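Protein involved in catabolism of external DNA (Legionella pneumophila subsp. pneumophila, PDB 2OO3) probably transfers a methyl group from S-adenosyl-L-methionine to N6 of adenine 2030 in 23S ribosomal RNA. Local coordinates at residues 84-89 against 102-107; 167-172 against 197-202; 220-225 against 272-277. One frame throughout, in Å; residues are numbered along the deposited sequence. Where two conformers were deposited one is given.

Interaction 1 (84-89 against 102-107)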
# COMPACT_ATOMS: atom_id res chain seq x y z
N ILE A 84 -12.88 -0.60 5.47
CA ILE A 84 -14.27 -0.45 5.11
C ILE A 84 -14.84 0.93 5.42
O ILE A 84 -15.62 1.47 4.64
CB ILE A 84 -15.15 -1.60 5.76
CG1 ILE A 84 -14.75 -2.98 5.18
CG2 ILE A 84 -16.67 -1.38 5.53
CD1 ILE A 84 -14.96 -3.14 3.65
N SER A 85 -14.50 1.49 6.58
CA SER A 85 -15.10 2.78 6.98
C SER A 85 -14.72 3.86 5.98
O SER A 85 -15.54 4.72 5.68
CB SER A 85 -14.69 3.21 8.39
OG SER A 85 -13.35 3.63 8.38
N VAL A 86 -13.50 3.82 5.45
CA VAL A 86 -13.10 4.83 4.45
C VAL A 86 -13.88 4.67 3.12
O VAL A 86 -14.28 5.67 2.48
CB VAL A 86 -11.56 4.81 4.21
CG1 VAL A 86 -11.15 5.78 3.10
CG2 VAL A 86 -10.83 5.16 5.48
N ILE A 87 -14.07 3.42 2.70
CA ILE A 87 -14.83 3.14 1.48
C ILE A 87 -16.30 3.57 1.67
O ILE A 87 -16.94 4.10 0.75
CB ILE A 87 -14.71 1.66 1.11
CG1 ILE A 87 -13.25 1.34 0.72
CG2 ILE A 87 -15.61 1.28 -0.10
CD1 ILE A 87 -12.95 -0.01 0.96
N LYS A 88 -16.82 3.32 2.87
CA LYS A 88 -18.17 3.80 3.22
C LYS A 88 -18.24 5.32 3.10
O LYS A 88 -19.19 5.86 2.53
CB LYS A 88 -18.51 3.36 4.66
CG LYS A 88 -19.98 3.54 5.03
CD LYS A 88 -20.32 2.81 6.38
CE LYS A 88 -20.26 1.28 6.27
NZ LYS A 88 -20.49 0.62 7.64
N GLN A 89 -17.22 6.01 3.63
CA GLN A 89 -17.22 7.47 3.72
C GLN A 89 -17.22 8.11 2.36
O GLN A 89 -17.96 9.07 2.14
CB GLN A 89 -15.95 7.96 4.41
CG GLN A 89 -15.94 9.47 4.64
CD GLN A 89 -14.55 9.98 4.81
OE1 GLN A 89 -13.87 10.21 3.84
NE2 GLN A 89 -14.12 10.12 6.05
N SER A 102 -4.62 5.42 -1.95
CA SER A 102 -3.87 5.42 -0.70
C SER A 102 -3.84 6.79 0.01
O SER A 102 -3.99 6.85 1.25
CB SER A 102 -2.47 4.80 -0.89
OG SER A 102 -1.68 5.62 -1.72
N PRO A 103 -3.70 7.90 -0.74
CA PRO A 103 -3.73 9.19 0.00
C PRO A 103 -5.05 9.45 0.76
O PRO A 103 -5.01 10.01 1.83
CB PRO A 103 -3.58 10.23 -1.13
CG PRO A 103 -2.89 9.53 -2.20
CD PRO A 103 -3.51 8.14 -2.19
N TYR A 104 -6.18 9.02 0.19
CA TYR A 104 -7.49 9.16 0.84
C TYR A 104 -7.58 8.31 2.11
O TYR A 104 -8.11 8.77 3.13
CB TYR A 104 -8.62 8.84 -0.16
CG TYR A 104 -9.97 9.36 0.27
CD1 TYR A 104 -10.45 10.59 -0.19
CD2 TYR A 104 -10.79 8.61 1.12
CE1 TYR A 104 -11.69 11.11 0.23
CE2 TYR A 104 -12.07 9.10 1.51
CZ TYR A 104 -12.49 10.35 1.07
OH TYR A 104 -13.71 10.84 1.45
N PHE A 105 -7.04 7.10 2.09
CA PHE A 105 -6.91 6.35 3.36
C PHE A 105 -6.04 7.09 4.39
O PHE A 105 -6.41 7.20 5.59
CB PHE A 105 -6.36 4.93 3.09
CG PHE A 105 -7.33 4.04 2.34
CD1 PHE A 105 -8.42 3.44 3.00
CD2 PHE A 105 -7.16 3.79 0.99
CE1 PHE A 105 -9.32 2.60 2.30
CE2 PHE A 105 -8.06 2.94 0.28
CZ PHE A 105 -9.14 2.37 0.94
N ALA A 106 -4.87 7.58 3.97
CA ALA A 106 -3.93 8.20 4.92
C ALA A 106 -4.51 9.46 5.58
O ALA A 106 -4.37 9.69 6.79
CB ALA A 106 -2.58 8.48 4.22
N ILE A 107 -5.17 10.28 4.79
CA ILE A 107 -5.77 11.50 5.29
C ILE A 107 -6.85 11.15 6.31
O ILE A 107 -7.05 11.87 7.28
CB ILE A 107 -6.32 12.37 4.12
CG1 ILE A 107 -5.15 12.99 3.35
CG2 ILE A 107 -7.15 13.49 4.65
CD1 ILE A 107 -5.53 13.61 1.93

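Interaction 2 (167-172 against 197-202)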
# COMPACT_ATOMS: atom_id res chain seq x y z
N PRO A 167 4.90 1.44 -6.74
CA PRO A 167 5.29 1.65 -8.16
C PRO A 167 4.37 0.93 -9.11
O PRO A 167 3.73 -0.05 -8.71
CB PRO A 167 6.71 1.04 -8.25
CG PRO A 167 7.14 0.79 -6.79
CD PRO A 167 5.86 0.57 -6.03
N SER A 168 4.30 1.41 -10.36
CA SER A 168 3.59 0.68 -11.43
C SER A 168 4.37 -0.50 -12.04
O SER A 168 3.74 -1.44 -12.55
CB SER A 168 3.18 1.65 -12.55
OG SER A 168 4.31 2.01 -13.34
N TYR A 169 5.71 -0.47 -11.97
CA TYR A 169 6.57 -1.45 -12.65
C TYR A 169 6.23 -1.57 -14.17
O TYR A 169 6.33 -2.66 -14.73
CB TYR A 169 6.53 -2.83 -11.99
CG TYR A 169 6.88 -2.80 -10.53
CD1 TYR A 169 8.21 -2.94 -10.11
CD2 TYR A 169 5.90 -2.56 -9.59
CE1 TYR A 169 8.55 -2.87 -8.75
CE2 TYR A 169 6.21 -2.50 -8.24
CZ TYR A 169 7.53 -2.64 -7.83
OH TYR A 169 7.78 -2.60 -6.50
N GLU A 170 5.78 -0.48 -14.79
CA GLU A 170 5.63 -0.46 -16.25
C GLU A 170 7.00 -0.57 -16.97
O GLU A 170 7.04 -1.05 -18.10
CB GLU A 170 4.80 0.75 -16.76
CG GLU A 170 5.41 2.13 -16.46
CD GLU A 170 4.65 3.31 -17.12
OE1 GLU A 170 3.39 3.32 -17.12
OE2 GLU A 170 5.33 4.22 -17.65
N ARG A 171 8.09 -0.14 -16.33
CA ARG A 171 9.45 -0.43 -16.84
C ARG A 171 10.09 -1.55 -16.02
O ARG A 171 10.04 -1.55 -14.78
CB ARG A 171 10.36 0.81 -16.85
CG ARG A 171 9.81 2.01 -17.69
CD ARG A 171 10.67 3.27 -17.56
NE ARG A 171 10.62 3.85 -16.22
CZ ARG A 171 11.59 3.73 -15.30
NH1 ARG A 171 12.71 3.06 -15.59
NH2 ARG A 171 11.44 4.27 -14.11
N LYS A 172 10.72 -2.49 -16.72
CA LYS A 172 11.44 -3.59 -16.11
C LYS A 172 12.48 -3.02 -15.14
O LYS A 172 12.72 -3.58 -14.06
CB LYS A 172 12.13 -4.37 -17.23
CG LYS A 172 12.95 -5.54 -16.84
CD LYS A 172 13.63 -5.97 -18.13
CE LYS A 172 14.92 -6.65 -17.93
NZ LYS A 172 15.27 -7.37 -19.20
N TRP A 197 4.97 -2.17 -2.31
CA TRP A 197 4.12 -3.11 -3.03
C TRP A 197 4.88 -3.59 -4.26
O TRP A 197 5.58 -2.79 -4.93
CB TRP A 197 2.81 -2.41 -3.46
CG TRP A 197 1.90 -3.32 -4.26
CD1 TRP A 197 1.04 -4.30 -3.76
CD2 TRP A 197 1.85 -3.43 -5.68
NE1 TRP A 197 0.45 -4.97 -4.81
CE2 TRP A 197 0.92 -4.45 -6.00
CE3 TRP A 197 2.53 -2.77 -6.73
CZ2 TRP A 197 0.65 -4.83 -7.31
CZ3 TRP A 197 2.22 -3.11 -8.04
CH2 TRP A 197 1.27 -4.13 -8.32
N TYR A 198 4.69 -4.86 -4.64
CA TYR A 198 5.25 -5.39 -5.88
C TYR A 198 4.30 -6.41 -6.50
O TYR A 198 3.55 -7.08 -5.77
CB TYR A 198 6.62 -6.02 -5.62
CG TYR A 198 6.60 -7.18 -4.65
CD1 TYR A 198 6.42 -8.49 -5.10
CD2 TYR A 198 6.78 -6.98 -3.27
CE1 TYR A 198 6.41 -9.57 -4.21
CE2 TYR A 198 6.78 -8.03 -2.38
CZ TYR A 198 6.59 -9.32 -2.85
OH TYR A 198 6.58 -10.35 -1.95
N PRO A 199 4.31 -6.53 -7.85
CA PRO A 199 3.51 -7.54 -8.51
C PRO A 199 4.26 -8.84 -8.72
O PRO A 199 5.49 -8.90 -8.62
CB PRO A 199 3.24 -6.91 -9.89
CG PRO A 199 4.46 -6.08 -10.17
CD PRO A 199 5.02 -5.67 -8.81
N VAL A 200 3.49 -9.89 -9.01
CA VAL A 200 4.01 -11.13 -9.57
C VAL A 200 3.46 -11.28 -10.99
O VAL A 200 2.29 -11.69 -11.22
CB VAL A 200 3.66 -12.37 -8.69
CG1 VAL A 200 4.32 -13.64 -9.30
CG2 VAL A 200 4.15 -12.16 -7.27
N VAL A 201 4.28 -10.85 -11.94
CA VAL A 201 3.95 -10.91 -13.36
C VAL A 201 4.98 -11.82 -14.05
O VAL A 201 4.64 -12.67 -14.88
CB VAL A 201 3.99 -9.51 -14.02
CG1 VAL A 201 3.66 -9.61 -15.51
CG2 VAL A 201 3.02 -8.53 -13.32
N ASN A 202 6.24 -11.64 -13.70
CA ASN A 202 7.30 -12.50 -14.19
C ASN A 202 8.10 -12.92 -12.95
O ASN A 202 8.78 -12.09 -12.34
CB ASN A 202 8.18 -11.77 -15.22
CG ASN A 202 9.24 -12.68 -15.83
OD1 ASN A 202 9.70 -13.60 -15.17
ND2 ASN A 202 9.61 -12.43 -17.09

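Interaction 3 (220-225 against 272-277)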
# COMPACT_ATOMS: atom_id res chain seq x y z
N SER A 220 12.37 -7.59 8.68
CA SER A 220 11.51 -7.44 7.50
C SER A 220 10.41 -8.49 7.52
O SER A 220 10.54 -9.54 8.17
CB SER A 220 12.38 -7.64 6.25
OG SER A 220 12.84 -8.99 6.19
N VAL A 221 9.31 -8.20 6.84
CA VAL A 221 8.31 -9.22 6.58
C VAL A 221 7.89 -9.09 5.12
O VAL A 221 7.80 -7.97 4.57
CB VAL A 221 7.13 -9.22 7.61
CG1 VAL A 221 6.30 -7.91 7.55
CG2 VAL A 221 6.20 -10.40 7.37
N ARG A 222 7.69 -10.24 4.48
CA ARG A 222 7.20 -10.27 3.12
C ARG A 222 5.84 -10.95 3.17
O ARG A 222 5.71 -11.99 3.82
CB ARG A 222 8.17 -11.08 2.26
CG ARG A 222 7.47 -11.74 1.09
CD ARG A 222 8.40 -12.11 -0.01
NE ARG A 222 9.13 -13.34 0.22
CZ ARG A 222 9.19 -14.35 -0.65
NH1 ARG A 222 8.54 -14.33 -1.82
NH2 ARG A 222 9.92 -15.41 -0.36
N ILE A 223 4.83 -10.33 2.56
CA ILE A 223 3.52 -10.95 2.46
C ILE A 223 3.12 -11.05 0.98
O ILE A 223 3.47 -10.17 0.18
CB ILE A 223 2.47 -10.18 3.30
CG1 ILE A 223 2.24 -8.78 2.72
CG2 ILE A 223 2.96 -10.10 4.78
CD1 ILE A 223 1.02 -8.02 3.35
N GLU A 224 2.47 -12.15 0.59
CA GLU A 224 2.06 -12.29 -0.80
C GLU A 224 0.70 -12.94 -0.84
O GLU A 224 0.34 -13.67 0.06
CB GLU A 224 3.06 -13.12 -1.62
CG GLU A 224 4.42 -12.48 -1.74
CD GLU A 224 5.35 -13.19 -2.72
OE1 GLU A 224 4.96 -14.26 -3.26
OE2 GLU A 224 6.47 -12.68 -2.93
N LEU A 225 -0.04 -12.65 -1.90
CA LEU A 225 -1.37 -13.16 -2.14
C LEU A 225 -1.35 -13.63 -3.59
O LEU A 225 -1.02 -12.86 -4.48
CB LEU A 225 -2.39 -12.02 -1.95
CG LEU A 225 -3.88 -12.28 -2.19
CD1 LEU A 225 -4.44 -13.31 -1.24
CD2 LEU A 225 -4.68 -10.98 -2.06
N MET A 272 1.28 -16.25 1.49
CA MET A 272 2.41 -16.59 2.32
C MET A 272 2.88 -15.36 3.08
O MET A 272 2.61 -14.21 2.70
CB MET A 272 3.55 -17.14 1.45
CG MET A 272 4.17 -16.10 0.50
SD MET A 272 5.57 -15.15 1.19
CE MET A 272 6.91 -16.20 0.66
N ILE A 273 3.60 -15.61 4.16
CA ILE A 273 4.15 -14.59 5.03
C ILE A 273 5.52 -15.16 5.39
O ILE A 273 5.63 -16.34 5.78
CB ILE A 273 3.36 -14.43 6.34
CG1 ILE A 273 1.92 -14.03 6.08
CG2 ILE A 273 3.99 -13.35 7.25
CD1 ILE A 273 1.10 -14.14 7.32
N GLU A 274 6.56 -14.35 5.21
CA GLU A 274 7.91 -14.77 5.53
C GLU A 274 8.62 -13.62 6.21
O GLU A 274 8.69 -12.51 5.68
CB GLU A 274 8.62 -15.13 4.24
CG GLU A 274 10.12 -15.22 4.29
CD GLU A 274 10.64 -15.83 3.00
OE1 GLU A 274 11.04 -15.06 2.09
OE2 GLU A 274 10.57 -17.07 2.88
N SER A 275 9.16 -13.87 7.39
CA SER A 275 9.85 -12.81 8.07
C SER A 275 11.36 -13.00 8.01
O SER A 275 11.87 -14.14 7.89
CB SER A 275 9.37 -12.74 9.50
OG SER A 275 9.66 -13.98 10.12
N GLY A 276 12.07 -11.89 8.09
CA GLY A 276 13.53 -11.91 8.04
C GLY A 276 14.14 -12.58 9.25
O GLY A 276 13.45 -12.94 10.21
N SER A 277 15.47 -12.70 9.23
CA SER A 277 16.16 -13.45 10.28
C SER A 277 16.07 -12.78 11.64
O SER A 277 16.35 -13.42 12.66
CB SER A 277 17.59 -13.68 9.89
OG SER A 277 18.25 -12.45 9.66
O HOH W 1 11.17 -10.82 4.89

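Interaction 1 (84-89 against 102-107)
Helix packing at the flank of a Rossmann-like methyltransferase fold brings Val86 on helix 81-90 against Tyr104 and Phe105 on helix 102-109. The segment axes approach to 10.2 Å at 106°, so the two helices run nearly at right angles and meet over a short patch, closest in backbone terms at Val86 and Phe105. Val86 supplies the central apolar contact. Its CG1 is held anti to the backbone N (chi1 176°) and points between the two aromatic side chains, 3.5 Å from Tyr104 CD2 and 3.6 Å from Phe105 CD1. The valine methyl lies in the plane of the Tyr104 ring, at its edge, whereas it meets the Phe105 ring obliquely. Val86 CB adds to the second contact, and Ile87 CG1 reaches Phe105 CZ more loosely at 4.2 Å. The Phe105 ring also meets the rings of Tyr83 and His20. Because His20 and Ser102, the latter at the start of helix 102-109, are predicted to bind S-adenosyl-L-methionine, the contact backs onto the probable cofactor site.

A polar pair closes the more exposed side. The extended chain of Gln89, its CG anti to the backbone N, carries the amide across to the hydroxyl of Tyr104, with amide and ring planes 74° apart. Tyr104 OH is the donor of a hydrogen bond to Gln89 OE1; its modelled length is very short, and its exact value is therefore doubtful. The other end of the amide is held as well: Gln89 NE2 bonds to Asn108 OD1, while Asn108 ND2 returns to Tyr104 O. With OE1 and NE2 given different partners, the amide is fixed in rotation, its oxygen turned to the phenol and its nitrogen to the Asn108 carboxamide.

Interaction 2 (167-172 against 197-202)
The Tyr169 ring is sandwiched between two prolines: Pro199 CD lies 3.2 Å above the plane on one face, and Pro167 CB lies 3.6 Å above it on the other, both displaced toward the rim. At the ring edge, near its plane, sits the carbonyl oxygen Trp197 O. The Pro199 approach meets the criteria for a CH-pi contact, with CD 3.7 Å from the ring centroid, and it is tight, CD standing 3.3 Å from Tyr169 CD2. Pro167 O lies at the edge of the Trp197 indole, 3.5 Å from Trp197 CZ3, and Trp197 CE3 is 4.0 Å from Tyr169 CE2, an oblique approach.

The phenol is fixed at its far end by a hydrogen bond in which Tyr169 OH donates to Trp197 O over 2.7 Å. The C=O...O angle is 144° and the donor is tilted 17° from the carbonyl plane. The backbone of Tyr169 has left-handed helical torsions, and its CG lies anti to the carbonyl carbon (chi1 -56°), which together turn the ring toward the strand.

Pro167, Ser168 and Tyr169 follow Asp166, the predicted proton acceptor; the sequence Asp-Pro-Ser-Tyr resembles the Asp-Pro-Pro-Tyr form of motif IV of N6-adenine methyltransferases, with serine in the third place, and the contact sets the residues after Asp166 against strand 193-200. Ser168 OG accepts from Glu170 N in an ST turn, while Tyr169 N bonds to Glu174 OE1. The loop leaves strand 161-165 for helix 174-188, whose Tyr175 touches both Tyr169 and Pro199, while strand 193-200 runs on toward helix 203-216.

Interaction 3 (220-225 against 272-277)
Antiparallel strands 220-226 and 270-275 pair at one margin of the Rossmann-like sheet, where Arg222 and Glu274 face each other as a hydrogen-bonded pair, as do Glu224 and Met272. The segment axes lie 4.6 Å apart at 168°, and backbone bonds run in both directions, among them Arg222 N to Glu274 O at 2.8 Å.

Packing is tightest over Arg222. Its guanidinium carries Met272 CE over the centre of one face, 3.2 Å above the plane, while carboxylate oxygens occupy its edge. Arg222 NH2 and NE both donate to Glu274 OE1, at 2.7 and 3.2 Å, from the same face of the carboxylate; NH1 reaches Glu224 OE2, which has a probable second bond from Tyr198 OH. The bend of the arginine chain at chi3 (80°) turns the planar group across the strands to join both acids, which would be expected to stabilise the charged forms.

On the sheet face that carries Val221, Ile223 and Ile273, Val221 CG2 and Ile273 CG2 lie side by side at 3.7 Å, with Ile273, partly exposed, leaning on helix 249-263. The Ser275 end is the solvent side: that residue is exposed and the strand gives way to loop. The Gly276 N to Ser220 O bond nevertheless stays short and straight, though its donor sits above the carbonyl plane. There a water completes the join, 2.8 Å from Ser220 OG and donating to Glu274 O.

Overall arrangement
Interactions 1 and 2 are buried; interaction 3, on the outermost strand of the chain's main sheet, is only partly so. Interaction 1 joins two helices and lies across the chain's centre from the others, 24 and 25 Å away between centres. Interactions 2 and 3 share the sheet and meet where Tyr198 of strand 193-200 reaches the charged network at Glu224. Chemistry follows place. Apolar and aromatic packing with one phenol-to-amide bond joins the helices, ring faces covered by prolines hold the loop beside the predicted catalytic Asp166, and backbone pairing with salt bridges secures the sheet's margin.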